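[PSI+] inducibility protein 3 (Saccharomyces cerevisiae, PDB 1YNZ) promotes, when overproduced, de novo formation of the [PSI+] prion of SUP35, an effect that depends on the actin cytoskeleton, and is implicated in prion maintenance during heat stress. Local coordinates at residues V5-Q10 and L19-G24. Numbering follows the deposited sequence.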
# COMPACT_ATOMS: atom_id res chain seq x y z
N VAL A 5 -1.60 7.42 0.89
CA VAL A 5 -0.57 7.28 -0.14
C VAL A 5 -1.24 6.73 -1.40
O VAL A 5 -2.20 5.98 -1.33
CB VAL A 5 0.61 6.35 0.33
CG1 VAL A 5 1.39 6.95 1.48
CG2 VAL A 5 0.12 4.97 0.73
N GLU A 6 -0.72 7.09 -2.56
CA GLU A 6 -1.31 6.65 -3.82
C GLU A 6 -0.39 5.70 -4.59
O GLU A 6 0.77 6.00 -4.82
CB GLU A 6 -1.69 7.87 -4.65
CG GLU A 6 -2.47 7.55 -5.90
CD GLU A 6 -2.37 8.64 -6.93
OE1 GLU A 6 -2.47 9.83 -6.55
OE2 GLU A 6 -2.16 8.31 -8.11
N ALA A 7 -0.93 4.57 -5.00
CA ALA A 7 -0.18 3.61 -5.79
C ALA A 7 0.07 4.15 -7.19
O ALA A 7 -0.82 4.64 -7.86
CB ALA A 7 -0.94 2.27 -5.86
N LEU A 8 1.32 4.06 -7.60
CA LEU A 8 1.75 4.43 -8.93
C LEU A 8 1.91 3.22 -9.82
O LEU A 8 1.84 3.33 -11.03
CB LEU A 8 3.10 5.13 -8.85
CG LEU A 8 3.10 6.58 -8.42
CD1 LEU A 8 4.51 6.99 -8.00
CD2 LEU A 8 2.58 7.45 -9.55
N TYR A 9 2.19 2.08 -9.19
CA TYR A 9 2.47 0.83 -9.89
C TYR A 9 1.55 -0.29 -9.38
O TYR A 9 1.06 -0.26 -8.24
CB TYR A 9 3.96 0.45 -9.72
CG TYR A 9 4.93 1.59 -9.97
CD1 TYR A 9 5.43 1.83 -11.25
CD2 TYR A 9 5.34 2.43 -8.94
CE1 TYR A 9 6.33 2.89 -11.49
CE2 TYR A 9 6.22 3.50 -9.18
CZ TYR A 9 6.72 3.72 -10.46
OH TYR A 9 7.59 4.77 -10.69
N GLN A 10 1.30 -1.26 -10.25
CA GLN A 10 0.58 -2.49 -9.89
C GLN A 10 1.41 -3.50 -9.06
O GLN A 10 2.40 -4.09 -9.53
CB GLN A 10 -0.00 -3.18 -11.13
CG GLN A 10 -0.88 -4.39 -10.77
CD GLN A 10 -1.93 -4.76 -11.81
OE1 GLN A 10 -2.54 -3.91 -12.44
NE2 GLN A 10 -2.17 -6.05 -11.94
N LEU A 19 -1.42 -6.70 0.55
CA LEU A 19 -2.41 -5.81 -0.04
C LEU A 19 -2.06 -5.53 -1.51
O LEU A 19 -1.08 -4.84 -1.78
CB LEU A 19 -2.48 -4.50 0.74
CG LEU A 19 -3.41 -3.42 0.22
CD1 LEU A 19 -4.83 -3.87 0.23
CD2 LEU A 19 -3.26 -2.19 1.04
N GLY A 20 -2.85 -6.05 -2.44
CA GLY A 20 -2.65 -5.82 -3.86
C GLY A 20 -3.01 -4.39 -4.22
O GLY A 20 -3.87 -3.79 -3.58
N LEU A 21 -2.36 -3.85 -5.24
CA LEU A 21 -2.52 -2.43 -5.60
C LEU A 21 -2.60 -2.21 -7.10
O LEU A 21 -1.81 -2.74 -7.85
CB LEU A 21 -1.35 -1.59 -5.07
CG LEU A 21 -1.07 -1.53 -3.57
CD1 LEU A 21 0.24 -0.78 -3.34
CD2 LEU A 21 -2.21 -0.87 -2.79
N LYS A 22 -3.58 -1.42 -7.52
CA LYS A 22 -3.66 -0.89 -8.87
C LYS A 22 -3.23 0.56 -8.82
O LYS A 22 -3.47 1.25 -7.82
CB LYS A 22 -5.08 -0.99 -9.41
CG LYS A 22 -5.70 -2.34 -9.23
CD LYS A 22 -5.08 -3.39 -10.14
CE LYS A 22 -6.06 -3.91 -11.21
NZ LYS A 22 -5.97 -3.20 -12.54
N PRO A 23 -2.60 1.04 -9.88
CA PRO A 23 -2.25 2.47 -9.98
C PRO A 23 -3.47 3.40 -9.81
O PRO A 23 -4.50 3.27 -10.50
CB PRO A 23 -1.63 2.58 -11.37
CG PRO A 23 -1.22 1.23 -11.72
CD PRO A 23 -2.17 0.28 -11.06
N GLY A 24 -3.37 4.33 -8.87
CA GLY A 24 -4.47 5.23 -8.55
C GLY A 24 -5.22 4.91 -7.27
O GLY A 24 -6.07 5.70 -6.87
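Pro23 lays its ring along the backbone that leads from Leu8 to Gln10, with CB 3.6 Å from Leu8 O and CG and CD next to the amide nitrogen of Gln10. Here an apolar ring meets main chain, while the side chains of Leu8 and Tyr9 leave their CA atoms in the other direction. Just beyond the proline, the Gly24 amide gives its hydrogen to Ala7 O (N to O 2.8 Å) in a nearly straight bond of 166° at the hydrogen, reaching the oxygen from 26° off the carbonyl plane. The same oxygen also receives a CA-H...O contact from Pro23, so two consecutive residues grip one carbonyl. Gly24 has a positive phi, at which a CB would press against the preceding carbonyl oxygen. In this SH3 domain strand 4-7 runs into the RT loop, whose outgoing arm, 8-10, meets its returning arm, 19-24, before strand 26-32. Ala7 to Phe11 are the counterpart of the ALYDY motif, which in SH3 domains contributes to the peptide-binding surface and probably does so here. On the inner side, Ala7 CB packs 4.0 Å from Leu21 CB and also near Leu21 CD1, and Leu21 continues inward onto Val27, Phe49 and Val54 of the hydrophobic core. Lys22 N is hydrogen-bonded to Asp25 OD2. At the outer end, Gln10 CA approaches Leu21 O at 3.2 Å in a second CA-H...O contact. Its extended side chain, with CG anti to the backbone N (chi1 -175°), then runs side by side with that of Lys22. A bend at chi2 brings Lys22 CD to 3.5 Å from Gln10 OE1, and later bends set CE and NZ beside the amide, whose NE2 is hydrogen-bonded to Asp12.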